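Local coordinates for Lin1944 protein (Listeria innocua, PDB 3D7L) that probably acts as an oxidoreductase of the short-chain dehydrogenase/reductase family, although its substrate and physiological role remain unknown, at residues Ala137-Ala142 with Ile152-Pro157; Thr111-Ile116 with Arg184-Ser189. All blocks are in the same frame, centred on the assembly; numbering follows the deposited sequence.

Interaction 1 of 2, residues Ala137-Ala142 with Ile152-Pro157; sequences AFAKSA and INTVSP
The C-terminal end of helix 126-142 packs over the start of strand 151-157, nearly antiparallel to it, the segment axes 157° apart and 7.5 Å from each other at closest approach, with Ala139 facing Ile152 at a CA-CA distance of 6.1 Å. Ala139 sits at the middle of the contact. Its CB meets two strand residues that point to the same side of the sheet: Thr154 CG2 at 3.6 Å and Ile152 CG1 at 3.9 Å. A side chain this small is consistent with the short axis distance. Ile152 does most of the work from the other side and uses all its branches. Its CG1 arm, anti to the backbone N (chi1 175°), runs alongside Ala139 and carries CD1 to within 4.3 Å of CE2 of the Phe138 ring, which it approaches obliquely. The CG2 methyl turns toward the end of the helix, 3.6 Å from Ala139 O and 4.4 Å from Ala142 CB. Ala142 CB also lies over one face of the Phe138 ring, offset toward its rim, so the ring touches a methyl of its own helix as well as Ile152. Thr154 presents its methyl, not its hydroxyl, to the helix. The contact is buried and made mainly by aliphatic groups. Phe138 reaches on to Ile94, Val97 and Leu98 of helix 79-100 and packs on Ala126 of the second subunit. Helix and strand form the second half of the right-handed beta-alpha-beta crossover 108-113, 126-142, 151-157, a building unit of the Rossmann-type fold of short-chain dehydrogenases/reductases.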
loop_
_atom_site.group_PDB
_atom_site.type_symbol
_atom_site.label_atom_id
_atom_site.label_comp_id
_atom_site.label_asym_id
_atom_site.label_seq_id
_atom_site.Cartn_x
_atom_site.Cartn_y
_atom_site.Cartn_z
ATOM N N ALA D 137 1.445 -4.268 4.637
ATOM C CA ALA D 137 1.029 -5.490 3.940
ATOM C C ALA D 137 2.181 -6.214 3.245
ATOM O O ALA D 137 2.246 -7.440 3.308
ATOM C CB ALA D 137 -0.073 -5.184 2.950
ATOM N N PHE D 138 3.060 -5.476 2.576
ATOM C CA PHE D 138 4.289 -6.054 1.983
ATOM C C PHE D 138 5.106 -6.837 3.013
ATOM O O PHE D 138 5.454 -7.989 2.791
ATOM C CB PHE D 138 5.203 -4.986 1.340
ATOM C CG PHE D 138 6.558 -5.532 0.894
ATOM C CD1 PHE D 138 6.668 -6.287 -0.286
ATOM C CD2 PHE D 138 7.712 -5.334 1.673
ATOM C CE1 PHE D 138 7.916 -6.818 -0.698
ATOM C CE2 PHE D 138 8.957 -5.863 1.285
ATOM C CZ PHE D 138 9.066 -6.608 0.088
ATOM N N ALA D 139 5.394 -6.196 4.132
ATOM C CA ALA D 139 6.180 -6.785 5.233
ATOM C C ALA D 139 5.549 -8.048 5.837
ATOM O O ALA D 139 6.248 -9.041 6.079
ATOM C CB ALA D 139 6.403 -5.740 6.326
ATOM N N LYS D 140 4.230 -7.999 6.082
ATOM C CA LYS D 140 3.491 -9.163 6.593
ATOM C C LYS D 140 3.635 -10.347 5.633
ATOM O O LYS D 140 3.967 -11.454 6.072
ATOM C CB LYS D 140 2.015 -8.831 6.829
ATOM C CG LYS D 140 1.234 -9.952 7.518
ATOM C CD LYS D 140 -0.233 -9.579 7.701
ATOM C CE LYS D 140 -1.055 -10.739 8.296
ATOM N NZ LYS D 140 -0.540 -11.120 9.630
ATOM N N SER D 141 3.433 -10.107 4.332
ATOM C CA SER D 141 3.588 -11.161 3.311
ATOM C C SER D 141 5.038 -11.603 3.106
ATOM O O SER D 141 5.327 -12.788 3.062
ATOM C CB SER D 141 2.981 -10.719 1.963
ATOM O OG SER D 141 2.750 -11.832 1.110
ATOM N N ALA D 142 5.953 -10.650 2.973
ATOM C CA ALA D 142 7.381 -10.958 2.771
ATOM C C ALA D 142 7.966 -11.873 3.866
ATOM O O ALA D 142 8.752 -12.765 3.565
ATOM C CB ALA D 142 8.180 -9.684 2.665
ATOM N N ILE D 152 11.282 -9.690 9.278
ATOM C CA ILE D 152 10.877 -8.356 8.812
ATOM C C ILE D 152 9.629 -7.873 9.555
ATOM O O ILE D 152 8.594 -8.557 9.572
ATOM C CB ILE D 152 10.683 -8.299 7.246
ATOM C CG1 ILE D 152 10.139 -6.926 6.811
ATOM C CG2 ILE D 152 9.711 -9.430 6.758
ATOM C CD1 ILE D 152 10.340 -6.636 5.320
ATOM N N ASN D 153 9.743 -6.697 10.170
ATOM C CA ASN D 153 8.615 -6.080 10.876
ATOM C C ASN D 153 8.448 -4.615 10.472
ATOM O O ASN D 153 9.329 -4.050 9.845
ATOM C CB ASN D 153 8.825 -6.127 12.400
ATOM C CG ASN D 153 9.012 -7.532 12.929
ATOM O OD1 ASN D 153 8.102 -8.360 12.843
ATOM N ND2 ASN D 153 10.186 -7.803 13.515
ATOM N N THR D 154 7.331 -4.006 10.850
ATOM C CA THR D 154 7.165 -2.578 10.643
ATOM C C THR D 154 6.869 -1.894 11.974
ATOM O O THR D 154 6.322 -2.514 12.896
ATOM C CB THR D 154 6.056 -2.222 9.613
ATOM O OG1 THR D 154 4.822 -2.823 9.989
ATOM C CG2 THR D 154 6.439 -2.692 8.235
ATOM N N VAL D 155 7.253 -0.632 12.072
ATOM C CA VAL D 155 6.930 0.190 13.230
ATOM C C VAL D 155 6.021 1.322 12.741
ATOM O O VAL D 155 6.329 1.985 11.746
ATOM C CB VAL D 155 8.190 0.694 13.946
ATOM C CG1 VAL D 155 7.825 1.700 15.082
ATOM C CG2 VAL D 155 8.999 -0.503 14.499
ATOM N N SER D 156 4.884 1.490 13.408
ATOM C CA SER D 156 3.881 2.497 13.004
ATOM C C SER D 156 3.702 3.527 14.117
ATOM O O SER D 156 3.045 3.271 15.128
ATOM C CB SER D 156 2.552 1.858 12.658
ATOM O OG SER D 156 1.651 2.855 12.181
ATOM N N PRO D 157 4.332 4.691 13.952
ATOM C CA PRO D 157 4.211 5.685 15.003
ATOM C C PRO D 157 3.028 6.620 14.840
ATOM O O PRO D 157 2.562 6.886 13.719
ATOM C CB PRO D 157 5.514 6.497 14.868
ATOM C CG PRO D 157 6.195 5.986 13.589
ATOM C CD PRO D 157 5.226 5.138 12.874
#

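Interaction 2 of 2, residues Thr111-Ile116 with Arg184-Ser189; sequences TLTTGI and RAFEKS
Thr111 and Thr113 of strand 108-113 meet Phe186 and Ser189 of helix 179-191, which packs on the parallel sheet of the Rossmann-type fold; the segment axes are 9.3 Å apart at closest approach and run 151° to each other. Apolar packing centres on Phe186, whose ring reaches from the helix to the strand. Thr111 CG2 lies 3.6 Å from Phe186 CD1, meeting the ring obliquely. Val155 of the neighbouring strand touches both Thr111 and Phe186 and continues this patch. At the far rim of the ring, Thr113 OG1 approaches edge-on in the ring plane, 3.2 Å from Phe186 CZ; the same hydroxyl is hydrogen-bonded to Ser64 O on the adjoining strand 59-64, so the ring edge borders an oxygen already engaged within the sheet. The polar link lies at the other end of the contact, where Thr111 and Ser189 come together with their CA atoms 6.5 Å apart. Ser189 OG stands anti to its own N (chi1 -177°), which carries it toward the strand. There it also bonds Asn153 ND2, tying the helix to two adjacent strands through one hydroxyl. The hydrogen bond between Thr111 OG1 and Ser189 OG measures 2.8 Å.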
loop_
_atom_site.group_PDB
_atom_site.type_symbol
_atom_site.label_atom_id
_atom_site.label_comp_id
_atom_site.label_asym_id
_atom_site.label_seq_id
_atom_site.Cartn_x
_atom_site.Cartn_y
_atom_site.Cartn_z
ATOM N N THR D 111 13.587 -3.657 9.372
ATOM C CA THR D 111 12.522 -2.915 10.061
ATOM C C THR D 111 12.146 -1.699 9.218
ATOM O O THR D 111 13.013 -0.900 8.876
ATOM C CB THR D 111 12.916 -2.468 11.448
ATOM O OG1 THR D 111 13.478 -3.569 12.149
ATOM C CG2 THR D 111 11.724 -1.921 12.217
ATOM N N LEU D 112 10.857 -1.566 8.892
ATOM C CA LEU D 112 10.393 -0.475 8.012
ATOM C C LEU D 112 9.465 0.479 8.755
ATOM O O LEU D 112 8.847 0.084 9.730
ATOM C CB LEU D 112 9.688 -1.067 6.793
ATOM C CG LEU D 112 10.453 -1.419 5.513
ATOM C CD1 LEU D 112 11.977 -1.706 5.652
ATOM C CD2 LEU D 112 9.710 -2.529 4.696
ATOM N N THR D 113 9.341 1.728 8.312
ATOM C CA THR D 113 8.479 2.668 9.064
ATOM C C THR D 113 7.158 2.910 8.344
ATOM O O THR D 113 7.150 3.119 7.143
ATOM C CB THR D 113 9.175 4.027 9.353
ATOM O OG1 THR D 113 10.390 3.799 10.084
ATOM C CG2 THR D 113 8.265 4.947 10.167
ATOM N N THR D 114 6.042 2.852 9.081
ATOM C CA THR D 114 4.735 3.166 8.512
ATOM C C THR D 114 4.182 4.446 9.200
ATOM O O THR D 114 4.823 5.502 9.137
ATOM C CB THR D 114 3.776 1.946 8.613
ATOM O OG1 THR D 114 3.761 1.476 9.961
ATOM C CG2 THR D 114 4.243 0.777 7.726
ATOM N N GLY D 115 3.024 4.362 9.861
ATOM C CA GLY D 115 2.447 5.521 10.529
ATOM C C GLY D 115 0.951 5.421 10.778
ATOM O O GLY D 115 0.213 4.760 10.021
ATOM N N ILE D 116 0.506 6.081 11.850
ATOM C CA ILE D 116 -0.895 6.088 12.265
ATOM C C ILE D 116 -1.862 6.596 11.169
ATOM O O ILE D 116 -3.043 6.337 11.223
ATOM C CB ILE D 116 -1.087 6.937 13.562
ATOM C CG1 ILE D 116 -2.381 6.538 14.306
ATOM C CG2 ILE D 116 -0.975 8.419 13.241
ATOM C CD1 ILE D 116 -2.592 7.208 15.622
ATOM N N ARG D 184 11.940 2.268 20.988
ATOM C CA ARG D 184 11.870 0.972 21.672
ATOM C C ARG D 184 11.310 -0.147 20.782
ATOM O O ARG D 184 11.800 -1.273 20.833
ATOM C CB ARG D 184 11.033 1.077 22.952
ATOM C CG ARG D 184 11.708 1.769 24.114
ATOM C CD ARG D 184 10.758 1.819 25.347
ATOM N NE ARG D 184 11.301 2.669 26.404
ATOM C CZ ARG D 184 12.167 2.277 27.344
ATOM N NH1 ARG D 184 12.607 1.022 27.403
ATOM N NH2 ARG D 184 12.586 3.154 28.254
ATOM N N ALA D 185 10.303 0.181 19.972
ATOM C CA ALA D 185 9.705 -0.728 18.989
ATOM C C ALA D 185 10.687 -1.178 17.906
ATOM O O ALA D 185 10.677 -2.364 17.477
ATOM C CB ALA D 185 8.468 -0.067 18.349
ATOM N N PHE D 186 11.501 -0.232 17.433
ATOM C CA PHE D 186 12.607 -0.550 16.535
ATOM C C PHE D 186 13.616 -1.481 17.209
ATOM O O PHE D 186 14.032 -2.468 16.603
ATOM C CB PHE D 186 13.313 0.722 16.061
ATOM C CG PHE D 186 12.570 1.470 14.983
ATOM C CD1 PHE D 186 12.803 1.193 13.642
ATOM C CD2 PHE D 186 11.667 2.475 15.318
ATOM C CE1 PHE D 186 12.117 1.903 12.634
ATOM C CE2 PHE D 186 11.010 3.190 14.334
ATOM C CZ PHE D 186 11.230 2.887 12.987
ATOM N N GLU D 187 13.996 -1.177 18.453
ATOM C CA GLU D 187 14.856 -2.083 19.226
ATOM C C GLU D 187 14.206 -3.475 19.386
ATOM O O GLU D 187 14.886 -4.485 19.278
ATOM C CB GLU D 187 15.229 -1.495 20.585
ATOM C CG GLU D 187 16.020 -2.460 21.465
ATOM C CD GLU D 187 16.425 -1.882 22.823
ATOM O OE1 GLU D 187 16.252 -0.679 23.064
ATOM O OE2 GLU D 187 16.944 -2.630 23.660
ATOM N N LYS D 188 12.894 -3.509 19.651
ATOM C CA LYS D 188 12.134 -4.744 19.731
ATOM C C LYS D 188 12.257 -5.518 18.416
ATOM O O LYS D 188 12.534 -6.715 18.436
ATOM C CB LYS D 188 10.659 -4.442 20.069
ATOM C CG LYS D 188 9.788 -5.663 20.215
ATOM C CD LYS D 188 8.339 -5.285 20.536
ATOM C CE LYS D 188 7.449 -6.524 20.537
ATOM N NZ LYS D 188 7.778 -7.521 21.583
ATOM N N SER D 189 12.087 -4.832 17.278
ATOM C CA SER D 189 12.241 -5.483 15.973
ATOM C C SER D 189 13.657 -6.015 15.733
ATOM O O SER D 189 13.806 -7.153 15.323
ATOM C CB SER D 189 11.810 -4.574 14.821
ATOM O OG SER D 189 11.912 -5.285 13.621
#

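How the interactions relate
Both interactions are buried and join helices to the central parallel sheet, but on opposite faces of it: helix 126-142 packs on one, helix 179-191 on the other. Their strands, 151-157 and 108-113, are neighbours, and their pairing runs on past the end of strand 108-113, where Val155 O lies 2.8 Å from Thr114 N and Pro157 O 2.9 Å from Ile116 N, both probable hydrogen bonds. Interaction 1 joins elements close in sequence and rests on methyl packing, with no polar bond between its segments, beside the second subunit; interaction 2 spans a long stretch of chain, is untouched by that subunit, and mixes aromatic packing with a hydroxyl pair. Strand 151-157 serves both faces, Ile152 and Thr154 pointing to one, Asn153 and Val155 to the other.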